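Local coordinates for flagellar motor switch protein FliG (Aquifex aeolicus, PDB 3HJL) that probably forms part of the rotor-mounted switch complex (C ring) at the base of the flagellar basal body, which sets the direction of flagellar rotation, at residues 210-213 with 214-218; 229-232 with 233-236; 244-247 with 248-252; 272-275 with 276-280; 303-306 with 307-311. One frame throughout, in Å; residues are numbered along the deposited sequence.

Contact 1: 210-213 with 214-218; sequences LDKE and TRELI
The guanidinium of Arg215 lies with one face against Lys212, whose CA sits 3.3 Å above the plane of that group and toward its rim. At its edge, in plane, is the carbonyl oxygen of Leu210. NE and NH2 both point to this one oxygen, and both bonds are weak, NE to Leu210 O being 3.4 Å. The bend at chi3 (37°) folds the Arg215 chain back over the start of the helix. A methionine here has no N-H groups to offer and would probably leave the carbonyls of Leu210 and Leu207 without these weak links, setting the end of the first helix freer to move. Asp211 occupies the N-cap position. Its OD1 accepts a hydrogen bond from Thr214 OG1 at 2.8 Å, met on the syn side and 19° out of the carboxylate plane. Asp211 O takes the amide of Arg215 in a nearly straight bond. On another side, Leu210 CD2 packs on Ile218 CD1 at 3.6 Å and on Thr214 CG2 at 3.8 Å. The contact thus closes the turn between helix 199-209 and helix 212-225. Arg215 NE also bonds weakly to Leu207 O on the first. Glu216 forms a salt bridge with Arg234 of helix 227-237.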
loop_
_atom_site.group_PDB
_atom_site.type_symbol
_atom_site.label_atom_id
_atom_site.label_comp_id
_atom_site.label_asym_id
_atom_site.label_seq_id
_atom_site.Cartn_x
_atom_site.Cartn_y
_atom_site.Cartn_z
ATOM N N LEU A 210 7.269 -32.928 14.030
ATOM C CA LEU A 210 8.462 -32.634 14.862
ATOM C C LEU A 210 8.233 -33.068 16.315
ATOM O O LEU A 210 7.109 -33.000 16.804
ATOM C CB LEU A 210 8.779 -31.121 14.856
ATOM C CG LEU A 210 9.649 -30.480 13.770
ATOM C CD1 LEU A 210 9.338 -31.004 12.417
ATOM C CD2 LEU A 210 9.480 -28.967 13.805
ATOM N N ASP A 211 9.297 -33.483 17.005
ATOM C CA ASP A 211 9.187 -33.877 18.413
ATOM C C ASP A 211 8.937 -32.636 19.290
ATOM O O ASP A 211 9.380 -31.535 18.948
ATOM C CB ASP A 211 10.428 -34.661 18.884
ATOM C CG ASP A 211 11.644 -33.779 19.108
ATOM O OD1 ASP A 211 12.007 -33.016 18.191
ATOM O OD2 ASP A 211 12.256 -33.882 20.194
ATOM N N LYS A 212 8.221 -32.828 20.402
ATOM C CA LYS A 212 7.781 -31.722 21.281
ATOM C C LYS A 212 8.865 -30.700 21.633
ATOM O O LYS A 212 8.589 -29.505 21.657
ATOM C CB LYS A 212 7.137 -32.264 22.570
ATOM C CG LYS A 212 6.400 -31.201 23.401
ATOM C CD LYS A 212 5.896 -31.755 24.720
ATOM C CE LYS A 212 5.326 -30.646 25.597
ATOM N NZ LYS A 212 5.005 -31.114 26.986
ATOM N N GLU A 213 10.084 -31.167 21.896
ATOM C CA GLU A 213 11.210 -30.273 22.204
ATOM C C GLU A 213 11.447 -29.260 21.075
ATOM O O GLU A 213 11.475 -28.053 21.316
ATOM C CB GLU A 213 12.488 -31.080 22.445
ATOM C CG GLU A 213 12.464 -31.950 23.702
ATOM C CD GLU A 213 13.742 -32.761 23.884
ATOM O OE1 GLU A 213 14.438 -33.024 22.876
ATOM O OE2 GLU A 213 14.041 -33.152 25.038
ATOM N N THR A 214 11.575 -29.759 19.847
ATOM C CA THR A 214 11.781 -28.901 18.674
ATOM C C THR A 214 10.539 -28.065 18.366
ATOM O O THR A 214 10.637 -26.855 18.171
ATOM C CB THR A 214 12.124 -29.731 17.411
ATOM O OG1 THR A 214 13.248 -30.574 17.675
ATOM C CG2 THR A 214 12.443 -28.815 16.232
ATOM N N ARG A 215 9.387 -28.738 18.296
ATOM C CA ARG A 215 8.082 -28.104 18.016
ATOM C C ARG A 215 7.766 -26.918 18.928
ATOM O O ARG A 215 7.335 -25.869 18.447
ATOM C CB ARG A 215 6.952 -29.156 18.094
ATOM C CG ARG A 215 5.558 -28.634 18.503
ATOM C CD ARG A 215 4.454 -29.650 18.232
ATOM N NE ARG A 215 4.876 -31.033 18.484
ATOM C CZ ARG A 215 4.698 -31.716 19.618
ATOM N NH1 ARG A 215 4.073 -31.193 20.683
ATOM N NH2 ARG A 215 5.160 -32.963 19.686
ATOM N N GLU A 216 7.943 -27.107 20.234
ATOM C CA GLU A 216 7.634 -26.062 21.220
ATOM C C GLU A 216 8.631 -24.906 21.214
ATOM O O GLU A 216 8.237 -23.762 21.443
ATOM C CB GLU A 216 7.518 -26.656 22.629
ATOM C CG GLU A 216 6.330 -27.596 22.801
ATOM C CD GLU A 216 5.006 -26.868 22.761
ATOM O OE1 GLU A 216 4.776 -26.041 23.665
ATOM O OE2 GLU A 216 4.195 -27.122 21.832
ATOM N N LEU A 217 9.912 -25.205 20.980
ATOM C CA LEU A 217 10.943 -24.158 20.876
ATOM C C LEU A 217 10.745 -23.263 19.645
ATOM O O LEU A 217 10.995 -22.061 19.713
ATOM C CB LEU A 217 12.369 -24.745 20.907
ATOM C CG LEU A 217 13.000 -24.860 22.310
ATOM C CD1 LEU A 217 12.123 -25.640 23.292
ATOM C CD2 LEU A 217 14.392 -25.475 22.228
ATOM N N ILE A 218 10.292 -23.845 18.534
ATOM C CA ILE A 218 9.991 -23.069 17.322
ATOM C C ILE A 218 8.799 -22.140 17.542
ATOM O O ILE A 218 8.871 -20.949 17.237
ATOM C CB ILE A 218 9.693 -23.983 16.101
ATOM C CG1 ILE A 218 10.980 -24.643 15.604
ATOM C CG2 ILE A 218 9.077 -23.178 14.960
ATOM C CD1 ILE A 218 10.747 -25.715 14.577
#

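Contact 2: 229-232 with 233-236; sequences LEER and IREK
Leu229 meets Ile233 one turn further along helix 227-237. Its CD2 lies 3.9 Å from Ile233 CG1, and the two side chains run obliquely to each other. Leu229 O also accepts the amide of Ile233. Glu230 comes next and forms a salt bridge with Arg234, OE2 to NH1 at 3.1 Å. The two chains lie side by side and point the same way. Glu230 has CG anti to the backbone N (chi1 180°) and an extended chain, which carries its carboxylate to the edge of the guanidinium. The two planes stand 81° apart, and OE2 alone makes the bridge. Glu231 approaches Glu235 instead, with OE1 3.9 Å from OE2. These are like charges, and a long, weak ion pair from Arg317 of helix 302-320 to Glu231 OE1 may ease them. At Arg232 the carbonyl oxygen touches Lys236 CG at 3.5 Å. Ile233 is buried and also packs on Leu207, Leu219 and Ile222 of the two preceding helices. An alanine here is likely to open a gap beside Leu229 CD2 and weaken the grip of this helix on those neighbours. The chemistry is therefore divided round the helix. Ile233 supplies an apolar anchor, while Arg234 is shared between Glu230 and Glu216, an arrangement that would probably steady its positive charge.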
loop_
_atom_site.group_PDB
_atom_site.type_symbol
_atom_site.label_atom_id
_atom_site.label_comp_id
_atom_site.label_asym_id
_atom_site.label_seq_id
_atom_site.Cartn_x
_atom_site.Cartn_y
_atom_site.Cartn_z
ATOM N N LEU A 229 0.553 -14.915 15.049
ATOM C CA LEU A 229 0.873 -15.985 14.078
ATOM C C LEU A 229 1.014 -17.331 14.801
ATOM O O LEU A 229 0.498 -18.341 14.330
ATOM C CB LEU A 229 2.160 -15.677 13.284
ATOM C CG LEU A 229 2.284 -16.150 11.817
ATOM C CD1 LEU A 229 3.762 -16.167 11.381
ATOM C CD2 LEU A 229 1.646 -17.509 11.546
ATOM N N GLU A 230 1.721 -17.329 15.934
ATOM C CA GLU A 230 1.867 -18.524 16.776
ATOM C C GLU A 230 0.506 -19.137 17.069
ATOM O O GLU A 230 0.314 -20.331 16.892
ATOM C CB GLU A 230 2.540 -18.161 18.106
ATOM C CG GLU A 230 2.740 -19.346 19.082
ATOM C CD GLU A 230 2.990 -18.906 20.519
ATOM O OE1 GLU A 230 2.219 -18.074 21.047
ATOM O OE2 GLU A 230 3.919 -19.451 21.142
ATOM N N GLU A 231 -0.428 -18.304 17.514
ATOM C CA GLU A 231 -1.770 -18.760 17.863
ATOM C C GLU A 231 -2.532 -19.329 16.670
ATOM O O GLU A 231 -3.192 -20.354 16.806
ATOM C CB GLU A 231 -2.565 -17.632 18.542
ATOM C CG GLU A 231 -4.054 -17.925 18.842
ATOM C CD GLU A 231 -4.294 -19.057 19.839
ATOM O OE1 GLU A 231 -5.468 -19.245 20.223
ATOM O OE2 GLU A 231 -3.337 -19.741 20.259
ATOM N N ARG A 232 -2.441 -18.668 15.514
ATOM C CA ARG A 232 -3.081 -19.170 14.290
ATOM C C ARG A 232 -2.510 -20.520 13.855
ATOM O O ARG A 232 -3.245 -21.356 13.327
ATOM C CB ARG A 232 -2.991 -18.147 13.149
ATOM C CG ARG A 232 -3.883 -16.929 13.377
ATOM C CD ARG A 232 -3.941 -15.975 12.185
ATOM N NE ARG A 232 -2.623 -15.690 11.598
ATOM C CZ ARG A 232 -2.152 -16.173 10.439
ATOM N NH1 ARG A 232 -2.877 -16.979 9.653
ATOM N NH2 ARG A 232 -0.930 -15.821 10.038
ATOM N N ILE A 233 -1.213 -20.736 14.100
ATOM C CA ILE A 233 -0.586 -22.034 13.851
ATOM C C ILE A 233 -1.133 -23.095 14.813
ATOM O O ILE A 233 -1.516 -24.180 14.371
ATOM C CB ILE A 233 0.967 -21.984 13.970
ATOM C CG1 ILE A 233 1.576 -21.132 12.852
ATOM C CG2 ILE A 233 1.558 -23.392 13.881
ATOM C CD1 ILE A 233 3.023 -20.764 13.095
ATOM N N ARG A 234 -1.194 -22.765 16.111
ATOM C CA ARG A 234 -1.677 -23.708 17.142
ATOM C C ARG A 234 -3.133 -24.128 16.928
ATOM O O ARG A 234 -3.496 -25.255 17.241
ATOM C CB ARG A 234 -1.532 -23.136 18.560
ATOM C CG ARG A 234 -0.114 -22.745 18.971
ATOM C CD ARG A 234 -0.006 -22.520 20.480
ATOM N NE ARG A 234 0.809 -23.562 21.118
ATOM C CZ ARG A 234 2.121 -23.474 21.378
ATOM N NH1 ARG A 234 2.829 -22.362 21.114
ATOM N NH2 ARG A 234 2.741 -24.509 21.936
ATOM N N GLU A 235 -3.966 -23.201 16.452
ATOM C CA GLU A 235 -5.354 -23.503 16.059
ATOM C C GLU A 235 -5.421 -24.627 15.011
ATOM O O GLU A 235 -6.287 -25.497 15.083
ATOM C CB GLU A 235 -6.041 -22.245 15.513
ATOM C CG GLU A 235 -6.405 -21.222 16.594
ATOM C CD GLU A 235 -6.972 -19.916 16.032
ATOM O OE1 GLU A 235 -6.974 -19.734 14.789
ATOM O OE2 GLU A 235 -7.419 -19.070 16.845
ATOM N N LYS A 236 -4.487 -24.616 14.070
ATOM C CA LYS A 236 -4.403 -25.655 13.043
ATOM C C LYS A 236 -3.752 -26.961 13.525
ATOM O O LYS A 236 -3.946 -28.005 12.887
ATOM C CB LYS A 236 -3.651 -25.126 11.823
ATOM C CG LYS A 236 -4.287 -23.900 11.165
ATOM C CD LYS A 236 -5.642 -24.209 10.581
ATOM C CE LYS A 236 -6.131 -23.079 9.720
ATOM N NZ LYS A 236 -7.469 -23.396 9.177
#

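Contact 3: 244-247 with 248-252; sequences RKLS and DRDII
Leu246 and Asp250 make the closer-packed part of this contact, at the start of helix 248-255. Leu246 CD2 lies 3.4 Å from Asp250 OD2, and Leu246 CB is 3.8 Å from Asp250 CB. The side chains cross at about a right angle, with the leucine methyl against a carboxylate oxygen. Both residues are buried. Ile251 closes in from another direction. Its CD1 touches Ser247 O at 3.1 Å, and the Ile251 amide gives that same oxygen a weak hydrogen bond of 3.3 Å. The methyl and the N-H therefore crowd round one carbonyl. Ile251 also packs on Lys277 and Phe278 of helix 272-279. The exposed side is looser. Ser247 OG lies anti to its own carbonyl carbon (chi1 -55°) and makes no capping bond, although the residue is at the N-cap position. Its CB is 3.8 Å from Asp250 OD1, and OG is 4.2 Å from the same oxygen. Asp248 turns its carboxylate elsewhere, and OD2 takes a hydrogen bond from Asn281. Arg249 leads its long chain away from the loop. The arrangement is a helix N-terminus in which serine holds the cap position without using its hydroxyl. One weak backbone bond and the packing of Leu246 on Asp250 and of Ile251 on Ser247 O join the loop to the first turn, within the all-helical C-terminal domain of FliG.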
loop_
_atom_site.group_PDB
_atom_site.type_symbol
_atom_site.label_atom_id
_atom_site.label_comp_id
_atom_site.label_asym_id
_atom_site.label_seq_id
_atom_site.Cartn_x
_atom_site.Cartn_y
_atom_site.Cartn_z
ATOM N N ARG A 244 -11.325 -37.458 16.389
ATOM C CA ARG A 244 -11.196 -38.854 15.931
ATOM C C ARG A 244 -9.947 -39.577 16.468
ATOM O O ARG A 244 -9.987 -40.788 16.708
ATOM C CB ARG A 244 -11.121 -38.904 14.400
ATOM C CG ARG A 244 -12.382 -38.522 13.657
ATOM C CD ARG A 244 -12.242 -38.929 12.210
ATOM N NE ARG A 244 -13.325 -38.438 11.363
ATOM C CZ ARG A 244 -13.422 -37.200 10.884
ATOM N NH1 ARG A 244 -12.479 -36.288 11.108
ATOM N NH2 ARG A 244 -14.465 -36.885 10.122
ATOM N N LYS A 245 -8.832 -38.849 16.581
ATOM C CA LYS A 245 -7.560 -39.416 17.067
ATOM C C LYS A 245 -7.592 -39.798 18.557
ATOM O O LYS A 245 -6.853 -40.689 18.985
ATOM C CB LYS A 245 -6.405 -38.425 16.852
ATOM C CG LYS A 245 -6.125 -38.036 15.401
ATOM C CD LYS A 245 -5.016 -36.991 15.337
ATOM C CE LYS A 245 -4.730 -36.551 13.911
ATOM N NZ LYS A 245 -3.684 -35.485 13.848
ATOM N N LEU A 246 -8.433 -39.115 19.337
ATOM C CA LEU A 246 -8.513 -39.335 20.783
ATOM C C LEU A 246 -9.117 -40.700 21.140
ATOM O O LEU A 246 -9.860 -41.284 20.350
ATOM C CB LEU A 246 -9.332 -38.214 21.448
ATOM C CG LEU A 246 -8.815 -36.780 21.278
ATOM C CD1 LEU A 246 -9.728 -35.803 21.972
ATOM C CD2 LEU A 246 -7.378 -36.633 21.790
ATOM N N SER A 247 -8.767 -41.203 22.326
ATOM C CA SER A 247 -9.295 -42.474 22.829
ATOM C C SER A 247 -10.667 -42.263 23.450
ATOM O O SER A 247 -11.112 -41.124 23.617
ATOM C CB SER A 247 -8.365 -43.053 23.891
ATOM O OG SER A 247 -7.047 -43.172 23.397
ATOM N N ASP A 248 -11.332 -43.367 23.787
ATOM C CA ASP A 248 -12.589 -43.318 24.534
ATOM C C ASP A 248 -12.348 -42.749 25.934
ATOM O O ASP A 248 -13.179 -42.008 26.449
ATOM C CB ASP A 248 -13.227 -44.707 24.623
ATOM C CG ASP A 248 -13.820 -45.165 23.301
ATOM O OD1 ASP A 248 -13.483 -46.277 22.850
ATOM O OD2 ASP A 248 -14.613 -44.412 22.705
ATOM N N ARG A 249 -11.199 -43.085 26.519
ATOM C CA ARG A 249 -10.760 -42.540 27.815
ATOM C C ARG A 249 -10.709 -41.008 27.804
ATOM O O ARG A 249 -11.136 -40.359 28.759
ATOM C CB ARG A 249 -9.358 -43.070 28.156
ATOM C CG ARG A 249 -9.292 -44.553 28.502
ATOM C CD ARG A 249 -9.832 -44.832 29.900
ATOM N NE ARG A 249 -9.490 -46.179 30.361
ATOM C CZ ARG A 249 -8.285 -46.566 30.798
ATOM N NH1 ARG A 249 -7.242 -45.726 30.815
ATOM N NH2 ARG A 249 -8.109 -47.826 31.201
ATOM N N ASP A 250 -10.161 -40.453 26.724
ATOM C CA ASP A 250 -10.020 -38.996 26.554
ATOM C C ASP A 250 -11.379 -38.299 26.488
ATOM O O ASP A 250 -11.567 -37.231 27.071
ATOM C CB ASP A 250 -9.254 -38.674 25.266
ATOM C CG ASP A 250 -7.819 -39.175 25.281
ATOM O OD1 ASP A 250 -7.480 -40.052 26.105
ATOM O OD2 ASP A 250 -7.032 -38.689 24.446
ATOM N N ILE A 251 -12.309 -38.923 25.767
ATOM C CA ILE A 251 -13.673 -38.415 25.598
ATOM C C ILE A 251 -14.421 -38.363 26.931
ATOM O O ILE A 251 -15.142 -37.404 27.190
ATOM C CB ILE A 251 -14.463 -39.283 24.584
ATOM C CG1 ILE A 251 -13.824 -39.199 23.195
ATOM C CG2 ILE A 251 -15.930 -38.833 24.494
ATOM C CD1 ILE A 251 -13.888 -40.485 22.464
ATOM N N ILE A 252 -14.253 -39.397 27.761
ATOM C CA ILE A 252 -14.829 -39.413 29.128
ATOM C C ILE A 252 -14.407 -38.179 29.934
ATOM O O ILE A 252 -15.246 -37.536 30.565
ATOM C CB ILE A 252 -14.430 -40.702 29.928
ATOM C CG1 ILE A 252 -15.462 -41.811 29.724
ATOM C CG2 ILE A 252 -14.349 -40.413 31.417
ATOM C CD1 ILE A 252 -15.581 -42.286 28.314
#

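Contact 4: 272-275 with 276-280; sequences EDIK and QKFLS
Glu272 and Gln276 join side chain to side chain one turn apart on helix 272-279. Gln276 NE2 gives a fairly straight hydrogen bond to Glu272 OE1 at 3.1 Å. The oxygen lies near the amide plane, while the carboxylate is turned 40° from it. Both chains bend at chi2, 58° in Glu272 and -57° in Gln276, and these bends bring the two ends together. The other oxygen, OE2, has a long salt bridge to Lys275 NZ at 4.0 Å. The backbone beneath sets the spacing, with Gln276 N bonded to Glu272 O at 2.9 Å. One turn on, Gln276 O accepts both the amide and the hydroxyl of Ser280, OG lying at 2.8 Å. The buried side is mainly apolar. Ile274 CG2 approaches Phe278 CE2 at 4.3 Å. Separately, the ring carbon Phe278 CD2 lies 3.5 Å from the carbonyl oxygen Ile274 O. Phe278 enters the space between helix 248-255 and helix 260-268, where it meets Ile254 and Leu263. Leu279 packs on Phe290 and Leu291 of helix 284-296. On the loop before helix 248-255, Arg244 forms a salt bridge with Asp273.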
loop_
_atom_site.group_PDB
_atom_site.type_symbol
_atom_site.label_atom_id
_atom_site.label_comp_id
_atom_site.label_asym_id
_atom_site.label_seq_id
_atom_site.Cartn_x
_atom_site.Cartn_y
_atom_site.Cartn_z
ATOM N N GLU A 272 -20.744 -37.698 11.411
ATOM C CA GLU A 272 -21.489 -38.702 12.175
ATOM C C GLU A 272 -20.607 -39.543 13.100
ATOM O O GLU A 272 -21.027 -39.893 14.210
ATOM C CB GLU A 272 -22.287 -39.619 11.227
ATOM C CG GLU A 272 -23.334 -40.510 11.913
ATOM C CD GLU A 272 -24.369 -39.716 12.707
ATOM O OE1 GLU A 272 -24.722 -40.152 13.827
ATOM O OE2 GLU A 272 -24.797 -38.638 12.231
ATOM N N ASP A 273 -19.398 -39.868 12.644
ATOM C CA ASP A 273 -18.467 -40.668 13.450
ATOM C C ASP A 273 -17.949 -39.931 14.699
ATOM O O ASP A 273 -17.668 -40.563 15.716
ATOM C CB ASP A 273 -17.310 -41.201 12.599
ATOM C CG ASP A 273 -16.403 -40.107 12.077
ATOM O OD1 ASP A 273 -16.879 -39.231 11.324
ATOM O OD2 ASP A 273 -15.199 -40.169 12.377
ATOM N N ILE A 274 -17.844 -38.604 14.622
ATOM C CA ILE A 274 -17.453 -37.779 15.774
ATOM C C ILE A 274 -18.649 -37.618 16.734
ATOM O O ILE A 274 -18.465 -37.576 17.954
ATOM C CB ILE A 274 -16.869 -36.395 15.327
ATOM C CG1 ILE A 274 -15.569 -36.599 14.529
ATOM C CG2 ILE A 274 -16.592 -35.494 16.526
ATOM C CD1 ILE A 274 -14.987 -35.314 13.950
ATOM N N LYS A 275 -19.865 -37.534 16.185
ATOM C CA LYS A 275 -21.075 -37.561 17.012
ATOM C C LYS A 275 -21.095 -38.845 17.835
ATOM O O LYS A 275 -21.204 -38.798 19.063
ATOM C CB LYS A 275 -22.357 -37.506 16.169
ATOM C CG LYS A 275 -22.728 -36.164 15.596
ATOM C CD LYS A 275 -24.020 -36.299 14.785
ATOM C CE LYS A 275 -24.592 -34.953 14.376
ATOM N NZ LYS A 275 -25.869 -35.066 13.609
ATOM N N GLN A 276 -20.976 -39.984 17.151
ATOM C CA GLN A 276 -20.982 -41.299 17.815
ATOM C C GLN A 276 -19.815 -41.496 18.783
ATOM O O GLN A 276 -19.934 -42.253 19.746
ATOM C CB GLN A 276 -21.002 -42.449 16.788
ATOM C CG GLN A 276 -22.271 -42.538 15.932
ATOM C CD GLN A 276 -23.552 -42.680 16.751
ATOM O OE1 GLN A 276 -23.548 -43.225 17.863
ATOM N NE2 GLN A 276 -24.657 -42.183 16.198
ATOM N N LYS A 277 -18.701 -40.816 18.532
ATOM C CA LYS A 277 -17.545 -40.869 19.424
ATOM C C LYS A 277 -17.879 -40.317 20.815
ATOM O O LYS A 277 -17.459 -40.883 21.826
ATOM C CB LYS A 277 -16.378 -40.097 18.810
ATOM C CG LYS A 277 -15.076 -40.297 19.523
ATOM C CD LYS A 277 -13.890 -40.302 18.569
ATOM C CE LYS A 277 -12.619 -40.751 19.264
ATOM N NZ LYS A 277 -12.691 -42.154 19.774
ATOM N N PHE A 278 -18.646 -39.225 20.853
ATOM C CA PHE A 278 -19.112 -38.639 22.115
ATOM C C PHE A 278 -20.296 -39.416 22.704
ATOM O O PHE A 278 -20.270 -39.784 23.877
ATOM C CB PHE A 278 -19.486 -37.161 21.941
ATOM C CG PHE A 278 -18.301 -36.231 21.945
ATOM C CD1 PHE A 278 -17.671 -35.901 23.141
ATOM C CD2 PHE A 278 -17.838 -35.651 20.764
ATOM C CE1 PHE A 278 -16.589 -35.035 23.158
ATOM C CE2 PHE A 278 -16.751 -34.770 20.776
ATOM C CZ PHE A 278 -16.132 -34.461 21.968
ATOM N N LEU A 279 -21.308 -39.678 21.873
ATOM C CA LEU A 279 -22.522 -40.404 22.288
ATOM C C LEU A 279 -22.271 -41.806 22.864
ATOM O O LEU A 279 -22.955 -42.217 23.803
ATOM C CB LEU A 279 -23.511 -40.514 21.119
ATOM C CG LEU A 279 -24.158 -39.214 20.642
ATOM C CD1 LEU A 279 -24.828 -39.434 19.297
ATOM C CD2 LEU A 279 -25.155 -38.666 21.676
ATOM N N SER A 280 -21.294 -42.525 22.316
ATOM C CA SER A 280 -20.968 -43.878 22.787
ATOM C C SER A 280 -20.274 -43.905 24.149
ATOM O O SER A 280 -20.157 -44.970 24.748
ATOM C CB SER A 280 -20.081 -44.599 21.776
ATOM O OG SER A 280 -18.820 -43.966 21.679
#

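Contact 5: 303-306 with 307-311; sequences SEIE and KAQRQ
Arg310 leans back over Glu306, one turn earlier on helix 302-320. Its CB lies 3.9 Å from Glu306 O, and CG comes to 3.7 Å from that oxygen. CG stands between the backbone N and the carbonyl carbon (chi1 68°), and a second bend at chi3 (69°) turns the chain back along the helix. NE and CZ then both pass 4.1 Å from Glu306 O, which sits over the centre of one guanidinium face. Lys307 N lies above the same face, toward the rim. At the tip, NH2 reaches Glu306 CB at 4.1 Å. The Glu306 carboxylate stays apart from it, OE2 being 4.7 Å from NH2, so any attraction between the charges acts at a distance. Glu306 O still accepts the amide of Arg310, in a bond of 3.0 Å. On another side Gln309 runs alongside Ile305, with NE2 4.0 Å from Ile305 CG2. That NE2 donates to Ala266 O, and Ala308 packs on Thr262 and Ile265 of helix 260-268. This is the pattern of an amphipathic alpha-helix, with i to i+4 backbone bonds throughout. Its charged residues look outward, and Ala308 faces another helix of the FliG C-terminal domain.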
loop_
_atom_site.group_PDB
_atom_site.type_symbol
_atom_site.label_atom_id
_atom_site.label_comp_id
_atom_site.label_asym_id
_atom_site.label_seq_id
_atom_site.Cartn_x
_atom_site.Cartn_y
_atom_site.Cartn_z
ATOM N N SER A 303 -22.134 -19.795 12.355
ATOM C CA SER A 303 -21.193 -19.057 13.199
ATOM C C SER A 303 -21.209 -19.533 14.661
ATOM O O SER A 303 -20.168 -19.564 15.314
ATOM C CB SER A 303 -21.475 -17.549 13.114
ATOM O OG SER A 303 -22.850 -17.268 13.349
ATOM N N GLU A 304 -22.387 -19.924 15.151
ATOM C CA GLU A 304 -22.543 -20.449 16.515
ATOM C C GLU A 304 -22.068 -21.892 16.648
ATOM O O GLU A 304 -21.526 -22.261 17.686
ATOM C CB GLU A 304 -24.001 -20.328 16.976
ATOM C CG GLU A 304 -24.489 -18.892 17.114
ATOM C CD GLU A 304 -23.757 -18.125 18.206
ATOM O OE1 GLU A 304 -23.744 -18.603 19.364
ATOM O OE2 GLU A 304 -23.201 -17.046 17.906
ATOM N N ILE A 305 -22.316 -22.711 15.624
ATOM C CA ILE A 305 -21.789 -24.091 15.572
ATOM C C ILE A 305 -20.254 -24.056 15.572
ATOM O O ILE A 305 -19.608 -24.828 16.283
ATOM C CB ILE A 305 -22.260 -24.853 14.297
ATOM C CG1 ILE A 305 -23.778 -25.072 14.311
ATOM C CG2 ILE A 305 -21.562 -26.209 14.194
ATOM C CD1 ILE A 305 -24.323 -25.598 13.000
ATOM N N GLU A 306 -19.689 -23.155 14.766
ATOM C CA GLU A 306 -18.247 -22.905 14.731
ATOM C C GLU A 306 -17.688 -22.475 16.097
ATOM O O GLU A 306 -16.663 -23.003 16.537
ATOM C CB GLU A 306 -17.923 -21.843 13.674
ATOM C CG GLU A 306 -18.056 -22.358 12.239
ATOM C CD GLU A 306 -18.005 -21.263 11.164
ATOM O OE1 GLU A 306 -17.931 -21.642 9.973
ATOM O OE2 GLU A 306 -18.046 -20.046 11.486
ATOM N N LYS A 307 -18.370 -21.533 16.759
ATOM C CA LYS A 307 -17.969 -21.040 18.094
ATOM C C LYS A 307 -17.933 -22.156 19.150
ATOM O O LYS A 307 -17.001 -22.235 19.946
ATOM C CB LYS A 307 -18.909 -19.917 18.559
ATOM C CG LYS A 307 -18.548 -19.293 19.927
ATOM C CD LYS A 307 -19.540 -18.205 20.343
ATOM C CE LYS A 307 -19.332 -17.792 21.804
ATOM N NZ LYS A 307 -20.370 -16.837 22.299
ATOM N N ALA A 308 -18.978 -22.977 19.184
ATOM C CA ALA A 308 -19.045 -24.105 20.108
ATOM C C ALA A 308 -17.954 -25.144 19.793
ATOM O O ALA A 308 -17.361 -25.714 20.709
ATOM C CB ALA A 308 -20.424 -24.740 20.062
ATOM N N GLN A 309 -17.688 -25.378 18.505
ATOM C CA GLN A 309 -16.602 -26.283 18.096
ATOM C C GLN A 309 -15.217 -25.836 18.583
ATOM O O GLN A 309 -14.465 -26.656 19.120
ATOM C CB GLN A 309 -16.591 -26.499 16.578
ATOM C CG GLN A 309 -17.626 -27.521 16.121
ATOM C CD GLN A 309 -17.536 -27.859 14.658
ATOM O OE1 GLN A 309 -16.650 -27.391 13.952
ATOM N NE2 GLN A 309 -18.448 -28.701 14.196
ATOM N N ARG A 310 -14.899 -24.545 18.433
ATOM C CA ARG A 310 -13.621 -24.016 18.948
ATOM C C ARG A 310 -13.559 -24.014 20.477
ATOM O O ARG A 310 -12.474 -24.129 21.040
ATOM C CB ARG A 310 -13.283 -22.624 18.381
ATOM C CG ARG A 310 -14.182 -21.472 18.813
ATOM C CD ARG A 310 -13.680 -20.134 18.252
ATOM N NE ARG A 310 -13.834 -20.054 16.789
ATOM C CZ ARG A 310 -14.801 -19.404 16.118
ATOM N NH1 ARG A 310 -15.753 -18.696 16.739
ATOM N NH2 ARG A 310 -14.800 -19.440 14.783
ATOM N N GLN A 311 -14.716 -23.875 21.136
ATOM C CA GLN A 311 -14.793 -23.951 22.605
ATOM C C GLN A 311 -14.444 -25.354 23.111
ATOM O O GLN A 311 -13.725 -25.502 24.096
ATOM C CB GLN A 311 -16.176 -23.520 23.118
ATOM C CG GLN A 311 -16.359 -22.001 23.199
ATOM C CD GLN A 311 -17.755 -21.576 23.655
ATOM O OE1 GLN A 311 -18.681 -22.390 23.738
ATOM N NE2 GLN A 311 -17.908 -20.291 23.948
#

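In the fold
The five contacts follow one another along the C-terminal part of this predominantly helical chain, which has no strand, all on the same side of its centre. Contacts 1 and 2 lie on consecutive helices, 212-225 and 227-237. Their centres are 14 Å apart, and the Glu216-Arg234 salt bridge joins them. Contacts 3 and 4 are closer, at 10 Å between centres. Arg244 with Asp273, and Ile251 with Lys277 and Phe278, tie helix 248-255 and its leading loop to helix 272-279. Contact 5, on helix 302-320, touches neither pair; its centre is 17 Å from those of contacts 2 and 4. The contacts thus form two directly joined pairs, and helix 302-320 reaches contact 2 through Arg317, further along than contact 5.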